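Local structure of aminoacyltransferase FemA (1LRZ) at residues Y242-E247 with H307-P312; R194-E199 with V238-I243. The protein adds glycines 2 and 3 of the pentaglycine interpeptide bridge of Staphylococcus aureus peptidoglycan, using glycyl-tRNA(Gly) as the donor. All blocks are in the same frame, centred on the assembly; numbering follows the deposited sequence.

Interaction 1 (Y242-E247 with H307-P312); sequences YINFDE and HGNELP
Tyr242-Asn244 and Glu310-Pro312 run as neighbouring antiparallel strands; their axes approach to 4.6 Å and run at 172°. They form the base of the helical arm of FemA: helices 245-272 and 277-307 leave and rejoin the sheet here, an antiparallel helical hairpin. Ile243 and Leu311 are the hydrogen-bonded pair. Leu311 N gives a bond of 2.9 Å to Ile243 O, and Ile243 N returns one of 3.0 Å to Leu311 O. Phe245, in the first turn of the helix, still binds back through its N to Asn309 O (2.8 Å), so a backbone bond continues past the last strand pair to the helix start. Asn244 holds the N-cap position. Gly308 ends the incoming helix with positive phi, a conformation that suits a residue without a side chain. The Phe245 ring lies by Leu311, its CE1 3.6 Å from Leu311 CB, while Gly308 O meets the ring edge at CD1. Leu303 and Gln304 of helix 277-307 also touch this side chain. The Asn309 side chain reaches the helix start beside Asn244 and Asp246. Both amides as modelled set donor against donor, so their orientation is doubtful. On the face of Tyr242 and Pro312, Glu310 extends its chain, CG anti to N (chi1 -174°), toward the tyrosine ring. The carboxylate is salt-bridged to Arg194, and Glu310 OE2 sits over the ring, 3.5 Å from Tyr242 CD1.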
ATOM      1  N   TYR A 242     -16.257  -8.679   3.032  1.00 18.48           N
ATOM      2  CA  TYR A 242     -17.657  -8.845   2.676  1.00 22.94           C
ATOM      3  C   TYR A 242     -18.406  -9.711   3.682  1.00 23.22           C
ATOM      4  O   TYR A 242     -17.815 -10.328   4.568  1.00 22.93           O
ATOM      5  CB  TYR A 242     -17.739  -9.517   1.312  1.00 19.66           C
ATOM      6  CG  TYR A 242     -17.276 -10.955   1.374  1.00 24.04           C
ATOM      7  CD1 TYR A 242     -18.187 -11.991   1.599  1.00 25.15           C
ATOM      8  CD2 TYR A 242     -15.915 -11.273   1.293  1.00 23.21           C
ATOM      9  CE1 TYR A 242     -17.761 -13.311   1.746  1.00 26.56           C
ATOM     10  CE2 TYR A 242     -15.475 -12.591   1.443  1.00 27.93           C
ATOM     11  CZ  TYR A 242     -16.404 -13.604   1.669  1.00 28.93           C
ATOM     12  OH  TYR A 242     -15.981 -14.906   1.820  1.00 27.35           O
ATOM     13  N   ILE A 243     -19.719  -9.756   3.522  1.00 26.47           N
ATOM     14  CA  ILE A 243     -20.550 -10.577   4.377  1.00 25.70           C
ATOM     15  C   ILE A 243     -21.352 -11.501   3.476  1.00 25.00           C
ATOM     16  O   ILE A 243     -21.954 -11.044   2.505  1.00 24.42           O
ATOM     17  CB  ILE A 243     -21.553  -9.738   5.185  1.00 29.27           C
ATOM     18  CG1 ILE A 243     -20.810  -8.797   6.141  1.00 31.50           C
ATOM     19  CG2 ILE A 243     -22.500 -10.668   5.947  1.00 25.97           C
ATOM     20  CD1 ILE A 243     -21.730  -7.852   6.907  1.00 33.03           C
ATOM     21  N   ASN A 244     -21.326 -12.791   3.793  1.00 24.01           N
ATOM     22  CA  ASN A 244     -22.099 -13.806   3.082  1.00 24.38           C
ATOM     23  C   ASN A 244     -23.251 -13.998   4.065  1.00 23.19           C
ATOM     24  O   ASN A 244     -23.062 -14.572   5.137  1.00 19.93           O
ATOM     25  CB  ASN A 244     -21.290 -15.102   2.951  1.00 24.91           C
ATOM     26  CG  ASN A 244     -22.078 -16.219   2.291  1.00 27.27           C
ATOM     27  OD1 ASN A 244     -21.554 -16.940   1.435  1.00 32.18           O
ATOM     28  ND2 ASN A 244     -23.336 -16.371   2.686  1.00 25.12           N
ATOM     29  N   PHE A 245     -24.437 -13.510   3.722  1.00 23.76           N
ATOM     30  CA  PHE A 245     -25.534 -13.609   4.668  1.00 25.31           C
ATOM     31  C   PHE A 245     -25.987 -15.002   5.077  1.00 25.52           C
ATOM     32  O   PHE A 245     -26.268 -15.219   6.252  1.00 28.77           O
ATOM     33  CB  PHE A 245     -26.696 -12.735   4.201  1.00 25.41           C
ATOM     34  CG  PHE A 245     -26.404 -11.262   4.329  1.00 27.57           C
ATOM     35  CD1 PHE A 245     -26.252 -10.465   3.202  1.00 23.68           C
ATOM     36  CD2 PHE A 245     -26.203 -10.690   5.586  1.00 26.01           C
ATOM     37  CE1 PHE A 245     -25.893  -9.120   3.316  1.00 23.81           C
ATOM     38  CE2 PHE A 245     -25.843  -9.347   5.712  1.00 28.72           C
ATOM     39  CZ  PHE A 245     -25.686  -8.561   4.568  1.00 25.07           C
ATOM     40  N   ASP A 246     -26.037 -15.955   4.152  1.00 27.62           N
ATOM     41  CA  ASP A 246     -26.431 -17.305   4.543  1.00 27.68           C
ATOM     42  C   ASP A 246     -25.497 -17.839   5.622  1.00 27.17           C
ATOM     43  O   ASP A 246     -25.947 -18.413   6.608  1.00 25.17           O
ATOM     44  CB  ASP A 246     -26.405 -18.271   3.354  1.00 29.57           C
ATOM     45  CG  ASP A 246     -27.602 -18.104   2.451  1.00 33.23           C
ATOM     46  OD1 ASP A 246     -28.678 -17.721   2.959  1.00 34.32           O
ATOM     47  OD2 ASP A 246     -27.471 -18.369   1.235  1.00 36.19           O
ATOM     48  N   GLU A 247     -24.195 -17.650   5.438  1.00 26.82           N
ATOM     49  CA  GLU A 247     -23.235 -18.144   6.417  1.00 27.62           C
ATOM     50  C   GLU A 247     -23.307 -17.332   7.708  1.00 27.54           C
ATOM     51  O   GLU A 247     -23.191 -17.876   8.806  1.00 25.66           O
ATOM     52  CB  GLU A 247     -21.820 -18.099   5.829  1.00 33.76           C
ATOM     53  CG  GLU A 247     -21.699 -18.851   4.496  1.00 38.28           C
ATOM     54  CD  GLU A 247     -20.270 -18.943   3.992  1.00 43.94           C
ATOM     55  OE1 GLU A 247     -19.565 -17.909   3.989  1.00 43.11           O
ATOM     56  OE2 GLU A 247     -19.853 -20.051   3.587  1.00 47.23           O
ATOM     57  N   HIS A 307     -29.801  -6.423  -0.709  1.00 35.80           N
ATOM     58  CA  HIS A 307     -28.551  -6.455  -1.467  1.00 34.79           C
ATOM     59  C   HIS A 307     -28.147  -7.787  -2.079  1.00 31.41           C
ATOM     60  O   HIS A 307     -27.272  -7.825  -2.934  1.00 33.42           O
ATOM     61  CB  HIS A 307     -27.407  -5.967  -0.569  1.00 35.77           C
ATOM     62  CG  HIS A 307     -27.703  -4.686   0.146  1.00 35.02           C
ATOM     63  ND1 HIS A 307     -27.540  -3.449  -0.439  1.00 35.96           N
ATOM     64  CD2 HIS A 307     -28.188  -4.453   1.389  1.00 36.10           C
ATOM     65  CE1 HIS A 307     -27.913  -2.509   0.411  1.00 38.17           C
ATOM     66  NE2 HIS A 307     -28.310  -3.092   1.529  1.00 36.66           N
ATOM     67  N   GLY A 308     -28.771  -8.877  -1.657  1.00 31.10           N
ATOM     68  CA  GLY A 308     -28.383 -10.173  -2.182  1.00 29.35           C
ATOM     69  C   GLY A 308     -27.597 -10.902  -1.108  1.00 28.70           C
ATOM     70  O   GLY A 308     -27.381 -10.349  -0.032  1.00 28.33           O
ATOM     71  N   ASN A 309     -27.138 -12.119  -1.376  1.00 27.58           N
ATOM     72  CA  ASN A 309     -26.425 -12.851  -0.340  1.00 28.89           C
ATOM     73  C   ASN A 309     -25.011 -12.366  -0.010  1.00 29.07           C
ATOM     74  O   ASN A 309     -24.508 -12.657   1.076  1.00 28.92           O
ATOM     75  CB  ASN A 309     -26.387 -14.344  -0.654  1.00 27.24           C
ATOM     76  CG  ASN A 309     -25.931 -15.160   0.533  1.00 27.78           C
ATOM     77  OD1 ASN A 309     -24.928 -15.872   0.468  1.00 31.65           O
ATOM     78  ND2 ASN A 309     -26.659 -15.053   1.636  1.00 25.58           N
ATOM     79  N   GLU A 310     -24.360 -11.659  -0.932  1.00 28.41           N
ATOM     80  CA  GLU A 310     -23.023 -11.143  -0.634  1.00 31.55           C
ATOM     81  C   GLU A 310     -23.003  -9.628  -0.607  1.00 30.27           C
ATOM     82  O   GLU A 310     -23.313  -8.973  -1.601  1.00 32.46           O
ATOM     83  CB  GLU A 310     -21.954 -11.601  -1.636  1.00 30.71           C
ATOM     84  CG  GLU A 310     -20.557 -11.127  -1.167  1.00 32.07           C
ATOM     85  CD  GLU A 310     -19.411 -11.453  -2.114  1.00 29.22           C
ATOM     86  OE1 GLU A 310     -19.250 -10.761  -3.148  1.00 33.65           O
ATOM     87  OE2 GLU A 310     -18.657 -12.398  -1.812  1.00 28.61           O
ATOM     88  N   LEU A 311     -22.636  -9.075   0.542  1.00 29.76           N
ATOM     89  CA  LEU A 311     -22.551  -7.632   0.680  1.00 28.08           C
ATOM     90  C   LEU A 311     -21.083  -7.220   0.754  1.00 27.46           C
ATOM     91  O   LEU A 311     -20.399  -7.484   1.751  1.00 24.91           O
ATOM     92  CB  LEU A 311     -23.272  -7.152   1.942  1.00 28.84           C
ATOM     93  CG  LEU A 311     -23.249  -5.625   2.089  1.00 32.23           C
ATOM     94  CD1 LEU A 311     -24.019  -5.003   0.933  1.00 31.46           C
ATOM     95  CD2 LEU A 311     -23.850  -5.200   3.422  1.00 32.76           C
ATOM     96  N   PRO A 312     -20.569  -6.602  -0.318  1.00 27.71           N
ATOM     97  CA  PRO A 312     -19.170  -6.163  -0.319  1.00 24.96           C
ATOM     98  C   PRO A 312     -19.140  -4.890   0.509  1.00 25.86           C
ATOM     99  O   PRO A 312     -19.993  -4.022   0.315  1.00 25.36           O
ATOM    100  CB  PRO A 312     -18.885  -5.913  -1.796  1.00 22.94           C
ATOM    101  CG  PRO A 312     -20.214  -5.439  -2.313  1.00 29.49           C
ATOM    102  CD  PRO A 312     -21.201  -6.374  -1.633  1.00 28.99           C
TER

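Interaction 2 (R194-E199 with V238-I243); sequences RFLSEE and VPLAYI
Arg194 and Leu240 form an antiparallel hydrogen-bonded pair at the edge of a mixed sheet, in a fold consistent with the acetyltransferase-like clan of the FemABX family. Leu240 N bonds Arg194 O at 2.8 Å, and Arg194 N bonds Leu240 O at 3.0 Å. A third bond, Leu196 N to Val238 O (3.0 Å), is almost straight at hydrogen, 178°. The tight part joins Arg194 and Leu196 to Val238, Leu240 and Tyr242. Leu196 lies across Val238 and Leu240: its CD1 is 4.0 Å from Val238 CG1, and its CD2 3.9 Å from Leu240 CD2. All three residues are buried. Arg194 CG lies between the backbone N and carbonyl carbon (chi1 67°), which carries the extended chain across the Tyr242 ring, with Arg194 CD 3.6 Å from Tyr242 CE2. The guanidinium turns 71° from the ring and has Leu240 CD2 over one face; its cation-pi attraction is weak at most. Glu200 takes NH2, and Glu310 takes NE. The loose side begins where the strands part. A water there donates to Leu196 O and accepts from Val238 N; beyond it, Ser197-Glu199 leave the contact. On the other face of the sheet, partly exposed Phe195 leans on Pro239. Helix 341-355 packs against that pair, while helix 201-207 meets Arg194, Leu196 and Leu240; strand 310-320 continues the sheet beyond strand 236-244.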
ATOM      1  N   ARG A 194     -11.874 -12.136   0.863  1.00 16.20           N
ATOM      2  CA  ARG A 194     -11.506 -13.009  -0.241  1.00 20.32           C
ATOM      3  C   ARG A 194     -10.739 -12.157  -1.232  1.00 21.62           C
ATOM      4  O   ARG A 194     -10.784 -10.922  -1.166  1.00 22.35           O
ATOM      5  CB  ARG A 194     -12.738 -13.634  -0.913  1.00 19.95           C
ATOM      6  CG  ARG A 194     -13.672 -12.688  -1.664  1.00 22.37           C
ATOM      7  CD  ARG A 194     -14.974 -13.438  -1.973  1.00 26.42           C
ATOM      8  NE  ARG A 194     -15.980 -12.651  -2.680  1.00 24.43           N
ATOM      9  CZ  ARG A 194     -15.953 -12.410  -3.984  1.00 26.28           C
ATOM     10  NH1 ARG A 194     -16.908 -11.681  -4.547  1.00 24.18           N
ATOM     11  NH2 ARG A 194     -14.970 -12.902  -4.726  1.00 25.55           N
ATOM     12  N   PHE A 195     -10.032 -12.806  -2.145  1.00 21.77           N
ATOM     13  CA  PHE A 195      -9.261 -12.078  -3.131  1.00 23.15           C
ATOM     14  C   PHE A 195      -9.924 -12.152  -4.494  1.00 26.81           C
ATOM     15  O   PHE A 195     -10.205 -13.237  -5.007  1.00 28.40           O
ATOM     16  CB  PHE A 195      -7.841 -12.633  -3.179  1.00 22.48           C
ATOM     17  CG  PHE A 195      -7.133 -12.562  -1.859  1.00 22.31           C
ATOM     18  CD1 PHE A 195      -7.096 -13.671  -1.017  1.00 22.46           C
ATOM     19  CD2 PHE A 195      -6.519 -11.380  -1.448  1.00 17.15           C
ATOM     20  CE1 PHE A 195      -6.457 -13.606   0.223  1.00 24.46           C
ATOM     21  CE2 PHE A 195      -5.878 -11.302  -0.210  1.00 21.85           C
ATOM     22  CZ  PHE A 195      -5.846 -12.419   0.626  1.00 20.55           C
ATOM     23  N   LEU A 196     -10.162 -10.978  -5.067  1.00 25.79           N
ATOM     24  CA  LEU A 196     -10.823 -10.843  -6.352  1.00 27.65           C
ATOM     25  C   LEU A 196      -9.929 -11.103  -7.558  1.00 30.74           C
ATOM     26  O   LEU A 196      -8.744 -10.747  -7.562  1.00 29.88           O
ATOM     27  CB  LEU A 196     -11.421  -9.439  -6.473  1.00 24.73           C
ATOM     28  CG  LEU A 196     -12.364  -8.983  -5.357  1.00 22.52           C
ATOM     29  CD1 LEU A 196     -12.920  -7.596  -5.690  1.00 22.43           C
ATOM     30  CD2 LEU A 196     -13.499  -9.981  -5.209  1.00 24.24           C
ATOM     31  N   SER A 197     -10.519 -11.720  -8.581  1.00 31.91           N
ATOM     32  CA  SER A 197      -9.817 -12.016  -9.829  1.00 35.77           C
ATOM     33  C   SER A 197     -10.233 -10.905 -10.782  1.00 37.00           C
ATOM     34  O   SER A 197     -11.041 -10.048 -10.424  1.00 36.50           O
ATOM     35  CB  SER A 197     -10.261 -13.362 -10.413  1.00 36.93           C
ATOM     36  OG  SER A 197     -10.319 -14.373  -9.418  1.00 45.62           O
ATOM     37  N   GLU A 198      -9.703 -10.935 -11.997  1.00 35.83           N
ATOM     38  CA  GLU A 198     -10.016  -9.924 -12.993  1.00 37.18           C
ATOM     39  C   GLU A 198     -11.507  -9.752 -13.274  1.00 35.83           C
ATOM     40  O   GLU A 198     -12.001  -8.624 -13.372  1.00 32.19           O
ATOM     41  CB  GLU A 198      -9.276 -10.252 -14.297  1.00 42.72           C
ATOM     42  CG  GLU A 198      -9.522  -9.269 -15.423  1.00 52.57           C
ATOM     43  CD  GLU A 198     -10.701  -9.650 -16.319  1.00 58.42           C
ATOM     44  OE1 GLU A 198     -11.358 -10.685 -16.059  1.00 61.43           O
ATOM     45  OE2 GLU A 198     -10.970  -8.911 -17.293  1.00 61.16           O
ATOM     46  N   GLU A 199     -12.235 -10.860 -13.400  1.00 33.77           N
ATOM     47  CA  GLU A 199     -13.657 -10.761 -13.706  1.00 35.91           C
ATOM     48  C   GLU A 199     -14.482 -10.078 -12.620  1.00 35.69           C
ATOM     49  O   GLU A 199     -15.602  -9.645 -12.879  1.00 37.46           O
ATOM     50  CB  GLU A 199     -14.251 -12.142 -14.041  1.00 37.21           C
ATOM     51  CG  GLU A 199     -14.571 -13.052 -12.865  1.00 44.60           C
ATOM     52  CD  GLU A 199     -13.338 -13.551 -12.139  1.00 49.48           C
ATOM     53  OE1 GLU A 199     -12.215 -13.326 -12.642  1.00 53.14           O
ATOM     54  OE2 GLU A 199     -13.499 -14.175 -11.066  1.00 51.26           O
ATOM     55  N   VAL A 238      -6.086  -8.249  -4.469  1.00 15.62           N
ATOM     56  CA  VAL A 238      -7.240  -7.368  -4.327  1.00 15.66           C
ATOM     57  C   VAL A 238      -8.188  -7.912  -3.262  1.00 19.13           C
ATOM     58  O   VAL A 238      -9.231  -8.492  -3.577  1.00 19.16           O
ATOM     59  CB  VAL A 238      -8.025  -7.254  -5.667  1.00 20.12           C
ATOM     60  CG1 VAL A 238      -9.171  -6.240  -5.535  1.00 18.24           C
ATOM     61  CG2 VAL A 238      -7.081  -6.841  -6.797  1.00 19.19           C
ATOM     62  N   PRO A 239      -7.829  -7.745  -1.981  1.00 17.15           N
ATOM     63  CA  PRO A 239      -8.720  -8.255  -0.937  1.00 18.39           C
ATOM     64  C   PRO A 239     -10.044  -7.493  -0.876  1.00 19.32           C
ATOM     65  O   PRO A 239     -10.081  -6.274  -1.039  1.00 18.17           O
ATOM     66  CB  PRO A 239      -7.896  -8.082   0.337  1.00 18.80           C
ATOM     67  CG  PRO A 239      -7.036  -6.862   0.025  1.00 17.30           C
ATOM     68  CD  PRO A 239      -6.619  -7.124  -1.402  1.00 18.18           C
ATOM     69  N   LEU A 240     -11.125  -8.236  -0.660  1.00 20.95           N
ATOM     70  CA  LEU A 240     -12.467  -7.683  -0.530  1.00 19.20           C
ATOM     71  C   LEU A 240     -13.050  -8.171   0.799  1.00 20.72           C
ATOM     72  O   LEU A 240     -13.096  -9.380   1.057  1.00 18.64           O
ATOM     73  CB  LEU A 240     -13.387  -8.163  -1.670  1.00 17.42           C
ATOM     74  CG  LEU A 240     -14.887  -7.925  -1.366  1.00 21.17           C
ATOM     75  CD1 LEU A 240     -15.204  -6.435  -1.514  1.00 18.36           C
ATOM     76  CD2 LEU A 240     -15.789  -8.759  -2.283  1.00 18.81           C
ATOM     77  N   ALA A 241     -13.465  -7.237   1.649  1.00 16.37           N
ATOM     78  CA  ALA A 241     -14.089  -7.591   2.917  1.00 14.33           C
ATOM     79  C   ALA A 241     -15.559  -7.664   2.537  1.00 18.31           C
ATOM     80  O   ALA A 241     -16.059  -6.794   1.803  1.00 14.24           O
ATOM     81  CB  ALA A 241     -13.862  -6.488   3.956  1.00 13.47           C
ATOM     82  N   TYR A 242     -16.257  -8.679   3.032  1.00 18.48           N
ATOM     83  CA  TYR A 242     -17.657  -8.845   2.676  1.00 22.94           C
ATOM     84  C   TYR A 242     -18.406  -9.711   3.682  1.00 23.22           C
ATOM     85  O   TYR A 242     -17.815 -10.328   4.568  1.00 22.93           O
ATOM     86  CB  TYR A 242     -17.739  -9.517   1.312  1.00 19.66           C
ATOM     87  CG  TYR A 242     -17.276 -10.955   1.374  1.00 24.04           C
ATOM     88  CD1 TYR A 242     -18.187 -11.991   1.599  1.00 25.15           C
ATOM     89  CD2 TYR A 242     -15.915 -11.273   1.293  1.00 23.21           C
ATOM     90  CE1 TYR A 242     -17.761 -13.311   1.746  1.00 26.56           C
ATOM     91  CE2 TYR A 242     -15.475 -12.591   1.443  1.00 27.93           C
ATOM     92  CZ  TYR A 242     -16.404 -13.604   1.669  1.00 28.93           C
ATOM     93  OH  TYR A 242     -15.981 -14.906   1.820  1.00 27.35           O
ATOM     94  N   ILE A 243     -19.719  -9.756   3.522  1.00 26.47           N
ATOM     95  CA  ILE A 243     -20.550 -10.577   4.377  1.00 25.70           C
ATOM     96  C   ILE A 243     -21.352 -11.501   3.476  1.00 25.00           C
ATOM     97  O   ILE A 243     -21.954 -11.044   2.505  1.00 24.42           O
ATOM     98  CB  ILE A 243     -21.553  -9.738   5.185  1.00 29.27           C
ATOM     99  CG1 ILE A 243     -20.810  -8.797   6.141  1.00 31.50           C
ATOM    100  CG2 ILE A 243     -22.500 -10.668   5.947  1.00 25.97           C
ATOM    101  CD1 ILE A 243     -21.730  -7.852   6.907  1.00 33.03           C
TER
HETATM  102  O   HOH W   1      -6.620 -10.680  -5.746  1.00 15.58           O

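How the interactions relate
Interactions 1 and 2 lie side by side in one sheet, with centres 13 Å apart. Both use strand 236-244, which pairs with edge strand 192-195 in interaction 2 and with strand 310-320 in interaction 1, and they share Tyr242 and Ile243. Along the chain, 194-199 comes first, then 238-243, which runs on into 242-247; 307-312 follows after the helical hairpin. The two contacts touch through a salt bridge, Glu310 OE2 to Arg194 NE at 2.8 Å. It spans the middle strand over one face of Tyr242. Pro312 also packs on Leu240. The base of the helical arm is thus tied across three strands to the sheet edge.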